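Glycosyl hydrolase family 2, TIM barrel domain protein (Faecalibacterium prausnitzii A2-165, PDB 6ED2) probably hydrolyses beta-glucuronides as a glycoside hydrolase family 2 beta-glucuronidase of a human gut bacterium. Local coordinates at residues Y364-V378 / M423-S437. Residues are numbered along the deposited sequence; the frame is centred on the assembly and turned at random.
Sequences YQMADEEGFLIIDEV and MIDRDKNHPSVIAWS
D368 grips the loop H430-S432, which leads into strand 433-437, with both carboxylate oxygens. H430 ND1 donates to D368 OD2 (2.7 Å) on its syn side, the oxygen lying close to the imidazole plane. On the other branch, D368 OD1 takes two bonds from S432, which reach it from opposite faces of the carboxylate: OG at 2.7 Å and the backbone N at 3.1 Å. The hydroxyl gets there because S432 OG sits between its own backbone N and carbonyl carbon (chi1 63°). Y364 CB then lies over the centre of the H430 ring as a CH-pi contact, while V433 CG2 meets the Y364 ring at its edge, 3.6 Å from CD1. Beyond the ring, Y364 OH hydrogen-bonds D376 OD1 from above the carboxylate plane (2.7 Å), beside the R426–D427 salt bridge. Were Y364 replaced by an alanine, D376 OD1 would probably lose its hydroxyl donor and a gap open beside V433 CG2, although CB could still cover H430. Behind these side chains, I434 N to I374 O (3.0 Å) joins parallel TIM-barrel strands 373-377 and 433-437, with a beta bulge between I374 and I375. On the sheet face opposite D376, S437 OG donates to E377 OE1 (2.8 Å), which also forms a salt bridge with R353, linking the strands. Buried carboxylates thus receive specific donors that join helix to loop (D368), helix to strand (Y364–D376) and strand to strand.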
# COMPACT_ATOMS: atom_id res chain seq x y z
N TYR A 364 -24.96 18.86 12.35
CA TYR A 364 -25.10 20.28 12.68
C TYR A 364 -25.11 20.49 14.18
O TYR A 364 -24.55 21.48 14.68
CB TYR A 364 -26.39 20.87 12.09
CG TYR A 364 -26.57 20.67 10.60
CD1 TYR A 364 -26.36 21.73 9.71
CD2 TYR A 364 -26.97 19.44 10.08
CE1 TYR A 364 -26.52 21.56 8.32
CE2 TYR A 364 -27.13 19.25 8.71
CZ TYR A 364 -26.92 20.33 7.83
OH TYR A 364 -27.08 20.15 6.48
N GLN A 365 -25.76 19.58 14.91
CA GLN A 365 -25.78 19.69 16.36
C GLN A 365 -24.37 19.66 16.92
O GLN A 365 -24.03 20.41 17.84
CB GLN A 365 -26.64 18.57 16.95
CG GLN A 365 -28.12 18.62 16.49
CD GLN A 365 -28.90 17.38 16.91
OE1 GLN A 365 -28.37 16.49 17.58
NE2 GLN A 365 -30.17 17.32 16.54
N MET A 366 -23.51 18.81 16.35
CA MET A 366 -22.12 18.75 16.82
C MET A 366 -21.36 20.01 16.42
O MET A 366 -20.57 20.53 17.20
CB MET A 366 -21.41 17.50 16.28
CG MET A 366 -19.91 17.46 16.65
SD MET A 366 -19.18 15.83 17.03
CE MET A 366 -20.18 15.38 18.45
N ALA A 367 -21.56 20.48 15.18
CA ALA A 367 -20.99 21.78 14.79
C ALA A 367 -21.44 22.88 15.75
O ALA A 367 -20.64 23.73 16.14
CB ALA A 367 -21.36 22.12 13.36
N ASP A 368 -22.71 22.85 16.16
CA ASP A 368 -23.19 23.82 17.14
C ASP A 368 -22.37 23.79 18.42
O ASP A 368 -22.08 24.83 19.01
CB ASP A 368 -24.67 23.57 17.47
CG ASP A 368 -25.61 23.98 16.35
OD1 ASP A 368 -25.18 24.58 15.33
OD2 ASP A 368 -26.82 23.69 16.48
N GLU A 369 -21.97 22.58 18.86
CA GLU A 369 -21.24 22.45 20.12
C GLU A 369 -19.75 22.70 19.96
O GLU A 369 -19.11 23.19 20.89
CB GLU A 369 -21.46 21.06 20.71
CG GLU A 369 -22.84 20.84 21.30
CD GLU A 369 -23.02 19.42 21.83
OE1 GLU A 369 -22.01 18.70 21.93
OE2 GLU A 369 -24.17 19.04 22.13
N GLU A 370 -19.18 22.37 18.80
CA GLU A 370 -17.75 22.59 18.60
C GLU A 370 -17.42 23.96 18.00
O GLU A 370 -16.24 24.26 17.82
CB GLU A 370 -17.18 21.48 17.71
CG GLU A 370 -17.48 20.08 18.26
CD GLU A 370 -16.90 19.84 19.65
OE1 GLU A 370 -15.85 20.44 20.00
OE2 GLU A 370 -17.51 19.06 20.40
N GLY A 371 -18.42 24.78 17.70
CA GLY A 371 -18.14 26.09 17.12
C GLY A 371 -17.57 26.03 15.72
O GLY A 371 -16.54 26.64 15.44
N PHE A 372 -18.22 25.28 14.84
CA PHE A 372 -17.84 25.18 13.43
C PHE A 372 -18.87 25.91 12.58
O PHE A 372 -20.06 25.94 12.92
CB PHE A 372 -17.73 23.72 12.98
CG PHE A 372 -16.36 23.12 13.20
CD1 PHE A 372 -16.00 22.61 14.43
CD2 PHE A 372 -15.44 23.08 12.16
CE1 PHE A 372 -14.74 22.06 14.63
CE2 PHE A 372 -14.17 22.53 12.36
CZ PHE A 372 -13.82 22.02 13.59
N LEU A 373 -18.41 26.51 11.49
CA LEU A 373 -19.27 27.20 10.55
C LEU A 373 -19.65 26.26 9.41
O LEU A 373 -18.79 25.56 8.87
CB LEU A 373 -18.57 28.44 9.98
CG LEU A 373 -17.96 29.40 11.00
CD1 LEU A 373 -17.22 30.54 10.31
CD2 LEU A 373 -19.06 29.93 11.91
N ILE A 374 -20.92 26.28 9.02
CA ILE A 374 -21.45 25.40 7.99
C ILE A 374 -22.04 26.24 6.86
O ILE A 374 -22.86 27.13 7.11
CB ILE A 374 -22.53 24.47 8.56
CG1 ILE A 374 -21.93 23.51 9.60
CG2 ILE A 374 -23.25 23.72 7.42
CD1 ILE A 374 -22.92 22.46 10.07
N ILE A 375 -21.66 25.90 5.63
CA ILE A 375 -22.38 26.31 4.44
C ILE A 375 -23.32 25.17 4.06
O ILE A 375 -22.87 24.09 3.68
CB ILE A 375 -21.43 26.66 3.28
CG1 ILE A 375 -20.46 27.76 3.72
CG2 ILE A 375 -22.23 27.08 2.07
CD1 ILE A 375 -19.42 28.12 2.67
N ASP A 376 -24.62 25.43 4.15
CA ASP A 376 -25.65 24.40 4.02
C ASP A 376 -26.09 24.32 2.57
O ASP A 376 -26.52 25.33 1.98
CB ASP A 376 -26.84 24.75 4.92
CG ASP A 376 -27.61 23.51 5.42
OD1 ASP A 376 -27.33 22.36 5.00
OD2 ASP A 376 -28.53 23.73 6.24
N GLU A 377 -26.02 23.13 1.99
CA GLU A 377 -26.19 22.96 0.55
C GLU A 377 -27.32 21.97 0.24
O GLU A 377 -27.36 20.86 0.77
CB GLU A 377 -24.89 22.48 -0.09
CG GLU A 377 -24.99 22.33 -1.61
CD GLU A 377 -23.63 22.17 -2.28
OE1 GLU A 377 -22.83 23.15 -2.27
OE2 GLU A 377 -23.36 21.08 -2.83
N VAL A 378 -28.18 22.38 -0.68
CA VAL A 378 -29.31 21.59 -1.16
C VAL A 378 -28.82 20.64 -2.26
O VAL A 378 -27.79 20.93 -2.89
CB VAL A 378 -30.42 22.56 -1.61
CG1 VAL A 378 -30.18 23.08 -3.01
CG2 VAL A 378 -31.80 22.00 -1.40
N MET A 423 -34.83 22.52 3.61
CA MET A 423 -33.51 22.68 4.19
C MET A 423 -33.45 23.91 5.09
O MET A 423 -32.94 23.85 6.22
CB MET A 423 -32.43 22.77 3.11
CG MET A 423 -31.08 23.14 3.74
SD MET A 423 -29.71 23.30 2.58
CE MET A 423 -30.17 24.84 1.76
N ILE A 424 -33.98 25.04 4.62
CA ILE A 424 -33.89 26.25 5.43
C ILE A 424 -34.79 26.15 6.66
O ILE A 424 -34.40 26.57 7.75
CB ILE A 424 -34.20 27.49 4.57
CG1 ILE A 424 -33.05 27.71 3.57
CG2 ILE A 424 -34.43 28.73 5.47
CD1 ILE A 424 -33.16 29.02 2.81
N ASP A 425 -35.99 25.59 6.51
CA ASP A 425 -36.84 25.38 7.68
C ASP A 425 -36.18 24.45 8.71
O ASP A 425 -36.25 24.71 9.91
CB ASP A 425 -38.21 24.84 7.25
CG ASP A 425 -39.15 25.95 6.78
OD1 ASP A 425 -38.96 27.12 7.21
OD2 ASP A 425 -40.05 25.65 5.95
N ARG A 426 -35.53 23.38 8.25
CA ARG A 426 -34.91 22.44 9.19
C ARG A 426 -33.72 23.06 9.90
O ARG A 426 -33.52 22.83 11.10
CB ARG A 426 -34.48 21.17 8.46
CG ARG A 426 -34.11 19.99 9.40
CD ARG A 426 -33.42 18.88 8.61
NE ARG A 426 -32.11 19.34 8.15
CZ ARG A 426 -31.16 18.54 7.65
NH1 ARG A 426 -31.36 17.23 7.56
NH2 ARG A 426 -30.00 19.07 7.27
N ASP A 427 -32.92 23.88 9.20
CA ASP A 427 -31.59 24.22 9.68
C ASP A 427 -31.45 25.66 10.15
O ASP A 427 -30.39 26.02 10.65
CB ASP A 427 -30.56 23.93 8.58
CG ASP A 427 -30.48 22.44 8.27
OD1 ASP A 427 -31.05 21.65 9.05
OD2 ASP A 427 -29.88 22.04 7.24
N LYS A 428 -32.51 26.47 10.07
CA LYS A 428 -32.33 27.91 10.25
C LYS A 428 -31.93 28.29 11.67
O LYS A 428 -31.35 29.37 11.86
CB LYS A 428 -33.60 28.66 9.86
CG LYS A 428 -34.81 28.32 10.74
CD LYS A 428 -36.13 28.60 10.02
CE LYS A 428 -37.33 28.02 10.80
NZ LYS A 428 -38.58 28.01 9.98
N ASN A 429 -32.17 27.44 12.67
CA ASN A 429 -31.85 27.85 14.04
C ASN A 429 -30.51 27.34 14.54
O ASN A 429 -30.18 27.55 15.71
CB ASN A 429 -32.97 27.43 15.00
CG ASN A 429 -34.26 28.18 14.74
OD1 ASN A 429 -34.27 29.41 14.73
ND2 ASN A 429 -35.34 27.45 14.48
N HIS A 430 -29.73 26.68 13.69
CA HIS A 430 -28.39 26.26 14.10
C HIS A 430 -27.47 27.47 14.12
O HIS A 430 -27.34 28.15 13.10
CB HIS A 430 -27.84 25.21 13.13
CG HIS A 430 -28.51 23.88 13.23
ND1 HIS A 430 -28.47 23.11 14.38
CD2 HIS A 430 -29.22 23.16 12.32
CE1 HIS A 430 -29.13 21.99 14.18
NE2 HIS A 430 -29.60 21.99 12.94
N PRO A 431 -26.80 27.77 15.23
CA PRO A 431 -25.79 28.83 15.17
C PRO A 431 -24.69 28.51 14.17
O PRO A 431 -24.14 29.43 13.55
CB PRO A 431 -25.26 28.90 16.61
CG PRO A 431 -25.56 27.55 17.18
CD PRO A 431 -26.86 27.13 16.56
N SER A 432 -24.38 27.22 13.97
CA SER A 432 -23.30 26.84 13.06
C SER A 432 -23.60 27.21 11.61
O SER A 432 -22.67 27.50 10.86
CB SER A 432 -23.02 25.33 13.17
OG SER A 432 -24.14 24.54 12.79
N VAL A 433 -24.87 27.22 11.21
CA VAL A 433 -25.25 27.43 9.81
C VAL A 433 -25.21 28.93 9.49
O VAL A 433 -26.01 29.71 10.02
CB VAL A 433 -26.63 26.84 9.52
CG1 VAL A 433 -27.14 27.24 8.12
CG2 VAL A 433 -26.58 25.32 9.66
N ILE A 434 -24.29 29.34 8.62
CA ILE A 434 -24.09 30.75 8.32
C ILE A 434 -24.31 31.11 6.85
O ILE A 434 -24.22 32.29 6.50
CB ILE A 434 -22.70 31.24 8.78
CG1 ILE A 434 -21.58 30.29 8.35
CG2 ILE A 434 -22.65 31.41 10.29
CD1 ILE A 434 -21.06 30.52 6.95
N ALA A 435 -24.59 30.14 5.98
CA ALA A 435 -24.75 30.46 4.56
C ALA A 435 -25.46 29.31 3.87
O ALA A 435 -25.45 28.17 4.35
CB ALA A 435 -23.41 30.74 3.87
N TRP A 436 -26.08 29.63 2.73
CA TRP A 436 -26.83 28.68 1.92
C TRP A 436 -26.17 28.55 0.56
O TRP A 436 -25.89 29.55 -0.10
CB TRP A 436 -28.28 29.15 1.70
CG TRP A 436 -28.97 29.61 2.96
CD1 TRP A 436 -29.32 30.89 3.29
CD2 TRP A 436 -29.38 28.79 4.06
NE1 TRP A 436 -29.94 30.91 4.52
CE2 TRP A 436 -29.99 29.63 5.01
CE3 TRP A 436 -29.30 27.41 4.32
CZ2 TRP A 436 -30.50 29.15 6.22
CZ3 TRP A 436 -29.83 26.93 5.52
CH2 TRP A 436 -30.41 27.80 6.45
N SER A 437 -25.92 27.32 0.13
CA SER A 437 -25.43 27.06 -1.21
C SER A 437 -26.56 26.43 -2.01
O SER A 437 -27.06 25.38 -1.63
CB SER A 437 -24.19 26.17 -1.19
OG SER A 437 -23.89 25.73 -2.50